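Local atomic coordinates of putative (Helicobacter pylori, PDB entry 4O8S), a protein that belongs to the nucleotidyltransferase superfamily, is related to the AbiEii toxins of type IV toxin-antitoxin systems, and probably transfers nucleotidyl groups. Residues A6-V17 / L35-L46. Residues are numbered along the deposited sequence; the frame is centred on the assembly and turned at random.
Sequences ALNHEKLMRAIV and LGYGLNRFSEDL
M13, a selenomethionine, points from helix 4-19 toward the 42-46 segment, between its carbonyls and the F42 and L46 side chains, and its long flexible chain suits this mixed surface. Its CB lies 4.1 Å from L46 CD2; CG covers part of one face of the H9 ring within the helix; SE packs against the same leucine methyl and the carbonyl oxygens of S43 and E44. A bend at the last torsion (chi3 -62°) carries CE to 3.2 Å from S43 O and near F42 CZ.

H9, one turn earlier, supplies the polar tie. Its NE2 donates to E44 O at 2.8 Å, nearly straight at 166°, in the carbonyl plane and on a lone pair, while ND1 bonds to the Y89 hydroxyl; with both nitrogens engaged, the buried ring is fixed in its rotation. F42 lays one ring face under A6 CB in a CH-pi contact, where a small alanine admits the aromatic ring closely.

Further along, L35 CD2 sits 3.7 Å above the plane of the R14 guanidinium, over its centre; R14 NE salt-bridges E10 OE2, and E10 OE1 is hydrogen-bonded to the Y34 hydroxyl. V17 CG2 closes this end against L35 and L46. The helix thus packs on the connection from helix 29-36 into strand 46-50, where D45 and L46 probably begin the superfamily's metal-binding acidic motif, [DE]h[DE]h.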
ATOM      1  N   ALA A   6     -14.579  10.315   4.605  1.00 38.79           N
ATOM      2  CA  ALA A   6     -13.800   9.218   4.040  1.00 39.60           C
ATOM      3  C   ALA A   6     -14.426   8.709   2.737  1.00 39.95           C
ATOM      4  O   ALA A   6     -13.708   8.407   1.770  1.00 33.22           O
ATOM      5  CB  ALA A   6     -13.665   8.083   5.055  1.00 40.71           C
ATOM      6  N   LEU A   7     -15.759   8.617   2.712  1.00 46.14           N
ATOM      7  CA  LEU A   7     -16.479   8.129   1.530  1.00 44.51           C
ATOM      8  C   LEU A   7     -16.238   8.999   0.299  1.00 44.01           C
ATOM      9  O   LEU A   7     -16.058   8.492  -0.811  1.00 43.14           O
ATOM     10  CB  LEU A   7     -17.989   8.054   1.796  1.00 50.16           C
ATOM     11  CG  LEU A   7     -18.563   6.940   2.682  1.00 59.37           C
ATOM     12  CD1 LEU A   7     -20.093   6.964   2.622  1.00 60.35           C
ATOM     13  CD2 LEU A   7     -18.033   5.565   2.278  1.00 51.71           C
ATOM     14  N   ASN A   8     -16.268  10.315   0.474  1.00 40.54           N
ATOM     15  CA  ASN A   8     -16.004  11.186  -0.661  1.00 39.94           C
ATOM     16  C   ASN A   8     -14.540  11.099  -1.085  1.00 36.29           C
ATOM     17  O   ASN A   8     -14.233  11.126  -2.277  1.00 38.67           O
ATOM     18  CB  ASN A   8     -16.437  12.616  -0.357  1.00 44.64           C
ATOM     19  CG  ASN A   8     -17.942  12.780  -0.444  1.00 48.25           C
ATOM     20  OD1 ASN A   8     -18.569  12.278  -1.378  1.00 48.35           O
ATOM     21  ND2 ASN A   8     -18.531  13.445   0.542  1.00 50.54           N
ATOM     22  N   HIS A   9     -13.650  10.950  -0.108  1.00 36.53           N
ATOM     23  CA  HIS A   9     -12.230  10.754  -0.386  1.00 38.60           C
ATOM     24  C   HIS A   9     -11.999   9.494  -1.233  1.00 37.77           C
ATOM     25  O   HIS A   9     -11.302   9.536  -2.254  1.00 34.93           O
ATOM     26  CB  HIS A   9     -11.447  10.659   0.920  1.00 37.20           C
ATOM     27  CG  HIS A   9      -9.963  10.795   0.749  1.00 36.90           C
ATOM     28  ND1 HIS A   9      -9.362  11.989   0.401  1.00 36.59           N
ATOM     29  CD2 HIS A   9      -8.959   9.899   0.899  1.00 37.70           C
ATOM     30  CE1 HIS A   9      -8.054  11.817   0.336  1.00 36.49           C
ATOM     31  NE2 HIS A   9      -7.779  10.558   0.632  1.00 36.62           N
ATOM     32  N   GLU A  10     -12.583   8.373  -0.812  1.00 36.55           N
ATOM     33  CA  GLU A  10     -12.452   7.129  -1.577  1.00 34.37           C
ATOM     34  C   GLU A  10     -12.994   7.285  -2.991  1.00 33.26           C
ATOM     35  O   GLU A  10     -12.422   6.774  -3.957  1.00 33.27           O
ATOM     36  CB  GLU A  10     -13.170   5.967  -0.874  1.00 36.72           C
ATOM     37  CG  GLU A  10     -13.041   4.643  -1.655  1.00 42.81           C
ATOM     38  CD  GLU A  10     -13.558   3.408  -0.916  1.00 45.48           C
ATOM     39  OE1 GLU A  10     -13.894   3.497   0.288  1.00 48.24           O
ATOM     40  OE2 GLU A  10     -13.610   2.330  -1.555  1.00 53.03           O
ATOM     41  N   LYS A  11     -14.111   7.989  -3.117  1.00 37.94           N
ATOM     42  CA  LYS A  11     -14.730   8.193  -4.423  1.00 40.44           C
ATOM     43  C   LYS A  11     -13.809   8.976  -5.361  1.00 38.24           C
ATOM     44  O   LYS A  11     -13.695   8.659  -6.552  1.00 36.59           O
ATOM     45  CB  LYS A  11     -16.054   8.930  -4.246  1.00 42.28           C
ATOM     46  CG  LYS A  11     -16.746   9.326  -5.541  1.00 47.82           C
ATOM     47  CD  LYS A  11     -17.947  10.215  -5.203  1.00 54.45           C
ATOM     48  CE  LYS A  11     -18.842  10.487  -6.404  1.00 62.85           C
ATOM     49  NZ  LYS A  11     -19.993  11.379  -6.034  1.00 65.66           N
ATOM     50  N   LEU A  12     -13.139   9.995  -4.824  1.00 31.53           N
ATOM     51  CA  LEU A  12     -12.203  10.757  -5.640  1.00 32.96           C
ATOM     52  C   LEU A  12     -11.004   9.907  -6.001  1.00 29.65           C
ATOM     53  O   LEU A  12     -10.573   9.912  -7.145  1.00 29.42           O
ATOM     54  CB  LEU A  12     -11.747  12.025  -4.917  1.00 33.50           C
ATOM     55  CG  LEU A  12     -10.590  12.816  -5.535  1.00 32.08           C
ATOM     56  CD1 LEU A  12     -10.923  13.373  -6.911  1.00 30.04           C
ATOM     57  CD2 LEU A  12     -10.200  13.943  -4.579  1.00 33.27           C
HETATM   58  N   MSE A  13     -10.468   9.165  -5.030  1.00 30.29           N
HETATM   59  CA  MSE A  13      -9.320   8.306  -5.315  1.00 31.03           C
HETATM   60  C   MSE A  13      -9.618   7.296  -6.419  1.00 31.04           C
HETATM   61  O   MSE A  13      -8.824   7.145  -7.355  1.00 32.24           O
HETATM   62  CB  MSE A  13      -8.849   7.589  -4.052  1.00 31.36           C
HETATM   63  CG  MSE A  13      -8.273   8.519  -2.986  1.00 30.16           C
HETATM   64 SE   MSE A  13      -7.325   7.401  -1.639  1.00 38.23          SE
HETATM   65  CE  MSE A  13      -8.810   6.320  -0.981  1.00 33.71           C
ATOM     66  N   ARG A  14     -10.769   6.624  -6.328  1.00 36.64           N
ATOM     67  CA  ARG A  14     -11.160   5.623  -7.337  1.00 40.87           C
ATOM     68  C   ARG A  14     -11.293   6.196  -8.743  1.00 36.38           C
ATOM     69  O   ARG A  14     -10.818   5.598  -9.704  1.00 38.91           O
ATOM     70  CB  ARG A  14     -12.493   4.959  -6.961  1.00 42.69           C
ATOM     71  CG  ARG A  14     -12.407   3.966  -5.806  1.00 43.91           C
ATOM     72  CD  ARG A  14     -13.689   3.115  -5.720  1.00 51.67           C
ATOM     73  NE  ARG A  14     -13.528   2.035  -4.750  1.00 54.10           N
ATOM     74  CZ  ARG A  14     -13.007   0.844  -5.042  1.00 50.11           C
ATOM     75  NH1 ARG A  14     -12.601   0.573  -6.282  1.00 53.86           N
ATOM     76  NH2 ARG A  14     -12.886  -0.079  -4.092  1.00 52.01           N
ATOM     77  N   ALA A  15     -11.956   7.343  -8.858  1.00 33.65           N
ATOM     78  CA  ALA A  15     -12.142   7.984 -10.158  1.00 35.18           C
ATOM     79  C   ALA A  15     -10.785   8.278 -10.784  1.00 36.30           C
ATOM     80  O   ALA A  15     -10.555   8.039 -11.984  1.00 35.54           O
ATOM     81  CB  ALA A  15     -12.930   9.261 -10.002  1.00 35.21           C
ATOM     82  N   ILE A  16      -9.873   8.788  -9.964  1.00 34.01           N
ATOM     83  CA  ILE A  16      -8.544   9.100 -10.466  1.00 33.81           C
ATOM     84  C   ILE A  16      -7.866   7.847 -10.991  1.00 31.75           C
ATOM     85  O   ILE A  16      -7.424   7.816 -12.146  1.00 32.46           O
ATOM     86  CB  ILE A  16      -7.671   9.776  -9.374  1.00 33.79           C
ATOM     87  CG1 ILE A  16      -8.123  11.224  -9.186  1.00 32.82           C
ATOM     88  CG2 ILE A  16      -6.213   9.745  -9.752  1.00 29.14           C
ATOM     89  CD1 ILE A  16      -7.556  11.883  -7.929  1.00 31.88           C
ATOM     90  N   VAL A  17      -7.775   6.811 -10.161  1.00 26.39           N
ATOM     91  CA  VAL A  17      -7.069   5.594 -10.584  1.00 28.85           C
ATOM     92  C   VAL A  17      -7.725   4.961 -11.827  1.00 29.76           C
ATOM     93  O   VAL A  17      -7.032   4.544 -12.758  1.00 30.31           O
ATOM     94  CB  VAL A  17      -6.950   4.570  -9.430  1.00 32.37           C
ATOM     95  CG1 VAL A  17      -6.165   3.342  -9.880  1.00 28.80           C
ATOM     96  CG2 VAL A  17      -6.265   5.226  -8.208  1.00 24.15           C
ATOM     97  N   LEU A  35      -7.698  -0.491  -2.355  1.00 27.15           N
ATOM     98  CA  LEU A  35      -8.612  -0.438  -3.497  1.00 31.36           C
ATOM     99  C   LEU A  35      -8.617  -1.766  -4.257  1.00 31.68           C
ATOM    100  O   LEU A  35      -9.607  -2.133  -4.883  1.00 33.78           O
ATOM    101  CB  LEU A  35      -8.203   0.673  -4.467  1.00 28.79           C
ATOM    102  CG  LEU A  35      -8.393   2.122  -3.997  1.00 34.27           C
ATOM    103  CD1 LEU A  35      -7.983   3.110  -5.085  1.00 32.59           C
ATOM    104  CD2 LEU A  35      -9.842   2.354  -3.587  1.00 34.80           C
ATOM    105  N   GLY A  36      -7.491  -2.466  -4.221  1.00 29.45           N
ATOM    106  CA  GLY A  36      -7.339  -3.665  -5.018  1.00 35.33           C
ATOM    107  C   GLY A  36      -7.409  -4.984  -4.263  1.00 36.92           C
ATOM    108  O   GLY A  36      -7.832  -5.990  -4.836  1.00 31.62           O
ATOM    109  N   TYR A  37      -7.006  -5.005  -2.994  1.00 27.18           N
ATOM    110  CA  TYR A  37      -6.819  -6.301  -2.354  1.00 28.25           C
ATOM    111  C   TYR A  37      -7.569  -6.529  -1.045  1.00 25.75           C
ATOM    112  O   TYR A  37      -7.292  -7.507  -0.342  1.00 29.76           O
ATOM    113  CB  TYR A  37      -5.331  -6.587  -2.180  1.00 26.66           C
ATOM    114  CG  TYR A  37      -4.562  -6.611  -3.493  1.00 30.47           C
ATOM    115  CD1 TYR A  37      -4.742  -7.648  -4.407  1.00 29.12           C
ATOM    116  CD2 TYR A  37      -3.650  -5.602  -3.811  1.00 28.38           C
ATOM    117  CE1 TYR A  37      -4.033  -7.682  -5.605  1.00 33.48           C
ATOM    118  CE2 TYR A  37      -2.930  -5.624  -5.004  1.00 26.06           C
ATOM    119  CZ  TYR A  37      -3.125  -6.664  -5.895  1.00 33.72           C
ATOM    120  OH  TYR A  37      -2.416  -6.715  -7.076  1.00 29.52           O
ATOM    121  N   GLY A  38      -8.501  -5.643  -0.714  1.00 26.44           N
ATOM    122  CA  GLY A  38      -9.364  -5.858   0.439  1.00 32.36           C
ATOM    123  C   GLY A  38      -8.789  -5.504   1.804  1.00 31.43           C
ATOM    124  O   GLY A  38      -9.250  -6.012   2.839  1.00 28.37           O
ATOM    125  N   LEU A  39      -7.781  -4.635   1.833  1.00 23.92           N
ATOM    126  CA  LEU A  39      -7.212  -4.217   3.112  1.00 26.11           C
ATOM    127  C   LEU A  39      -8.319  -3.698   4.041  1.00 25.62           C
ATOM    128  O   LEU A  39      -9.172  -2.912   3.614  1.00 25.10           O
ATOM    129  CB  LEU A  39      -6.167  -3.110   2.887  1.00 27.23           C
ATOM    130  CG  LEU A  39      -5.453  -2.557   4.127  1.00 25.27           C
ATOM    131  CD1 LEU A  39      -4.552  -3.599   4.751  1.00 24.13           C
ATOM    132  CD2 LEU A  39      -4.628  -1.309   3.739  1.00 26.45           C
ATOM    133  N   ASN A  40      -8.305  -4.111   5.308  1.00 27.67           N
ATOM    134  CA  ASN A  40      -9.388  -3.735   6.219  1.00 34.20           C
ATOM    135  C   ASN A  40      -9.048  -2.565   7.155  1.00 36.19           C
ATOM    136  O   ASN A  40      -9.408  -2.565   8.337  1.00 33.75           O
ATOM    137  CB  ASN A  40      -9.884  -4.952   7.022  1.00 33.68           C
ATOM    138  CG  ASN A  40      -8.794  -5.569   7.857  1.00 36.75           C
ATOM    139  OD1 ASN A  40      -7.607  -5.491   7.512  1.00 33.96           O
ATOM    140  ND2 ASN A  40      -9.178  -6.172   8.979  1.00 37.58           N
ATOM    141  N   ARG A  41      -8.334  -1.576   6.620  1.00 32.80           N
ATOM    142  CA  ARG A  41      -8.201  -0.277   7.279  1.00 29.75           C
ATOM    143  C   ARG A  41      -8.256   0.701   6.124  1.00 31.56           C
ATOM    144  O   ARG A  41      -8.014   0.313   4.974  1.00 31.33           O
ATOM    145  CB  ARG A  41      -6.865  -0.164   8.021  1.00 27.59           C
ATOM    146  CG  ARG A  41      -5.632  -0.148   7.103  1.00 28.38           C
ATOM    147  CD  ARG A  41      -4.368   0.223   7.886  1.00 30.15           C
ATOM    148  NE  ARG A  41      -3.174   0.280   7.041  1.00 30.59           N
ATOM    149  CZ  ARG A  41      -2.850   1.339   6.298  1.00 29.58           C
ATOM    150  NH1 ARG A  41      -3.637   2.407   6.311  1.00 28.38           N
ATOM    151  NH2 ARG A  41      -1.747   1.334   5.545  1.00 25.61           N
ATOM    152  N   PHE A  42      -8.602   1.946   6.404  1.00 29.04           N
ATOM    153  CA  PHE A  42      -8.644   2.973   5.374  1.00 29.24           C
ATOM    154  C   PHE A  42      -7.233   3.396   4.979  1.00 29.77           C
ATOM    155  O   PHE A  42      -6.273   3.182   5.741  1.00 31.15           O
ATOM    156  CB  PHE A  42      -9.423   4.188   5.888  1.00 32.08           C
ATOM    157  CG  PHE A  42      -9.919   5.100   4.799  1.00 35.99           C
ATOM    158  CD1 PHE A  42     -10.637   4.590   3.721  1.00 33.84           C
ATOM    159  CD2 PHE A  42      -9.687   6.476   4.864  1.00 35.07           C
ATOM    160  CE1 PHE A  42     -11.106   5.438   2.709  1.00 36.85           C
ATOM    161  CE2 PHE A  42     -10.156   7.325   3.862  1.00 34.22           C
ATOM    162  CZ  PHE A  42     -10.864   6.802   2.783  1.00 34.18           C
ATOM    163  N   SER A  43      -7.111   3.989   3.792  1.00 33.57           N
ATOM    164  CA  SER A  43      -5.837   4.496   3.263  1.00 33.37           C
ATOM    165  C   SER A  43      -6.142   5.774   2.486  1.00 34.14           C
ATOM    166  O   SER A  43      -7.120   5.813   1.744  1.00 31.22           O
ATOM    167  CB  SER A  43      -5.225   3.468   2.313  1.00 30.01           C
ATOM    168  OG  SER A  43      -3.845   3.722   2.061  1.00 30.37           O
ATOM    169  N   GLU A  44      -5.308   6.806   2.613  1.00 33.51           N
ATOM    170  CA  GLU A  44      -5.685   8.117   2.081  1.00 37.05           C
ATOM    171  C   GLU A  44      -4.767   8.700   0.997  1.00 38.10           C
ATOM    172  O   GLU A  44      -5.154   9.663   0.346  1.00 39.77           O
ATOM    173  CB  GLU A  44      -5.796   9.161   3.215  1.00 38.13           C
ATOM    174  CG  GLU A  44      -6.320   8.636   4.538  1.00 42.86           C
ATOM    175  CD  GLU A  44      -6.053   9.609   5.695  1.00 50.71           C
ATOM    176  OE1 GLU A  44      -4.864   9.803   6.057  1.00 50.88           O
ATOM    177  OE2 GLU A  44      -7.030  10.176   6.233  1.00 53.54           O
ATOM    178  N   ASP A  45      -3.557   8.172   0.830  1.00 34.96           N
ATOM    179  CA  ASP A  45      -2.625   8.720  -0.166  1.00 36.59           C
ATOM    180  C   ASP A  45      -2.605   7.870  -1.448  1.00 38.04           C
ATOM    181  O   ASP A  45      -2.866   6.667  -1.393  1.00 35.25           O
ATOM    182  CB  ASP A  45      -1.206   8.796   0.417  1.00 37.72           C
ATOM    183  CG  ASP A  45      -1.129   9.669   1.667  1.00 43.90           C
ATOM    184  OD1 ASP A  45      -1.950  10.618   1.784  1.00 40.87           O
ATOM    185  OD2 ASP A  45      -0.246   9.411   2.528  1.00 45.23           O
ATOM    186  N   LEU A  46      -2.289   8.476  -2.596  1.00 25.37           N
ATOM    187  CA  LEU A  46      -2.124   7.689  -3.812  1.00 23.95           C
ATOM    188  C   LEU A  46      -0.648   7.663  -4.202  1.00 29.32           C
ATOM    189  O   LEU A  46       0.006   8.726  -4.282  1.00 31.25           O
ATOM    190  CB  LEU A  46      -2.967   8.246  -4.960  1.00 24.98           C
ATOM    191  CG  LEU A  46      -4.492   8.127  -4.903  1.00 27.33           C
ATOM    192  CD1 LEU A  46      -5.090   8.835  -6.098  1.00 24.95           C
ATOM    193  CD2 LEU A  46      -4.918   6.664  -4.901  1.00 26.37           C
TER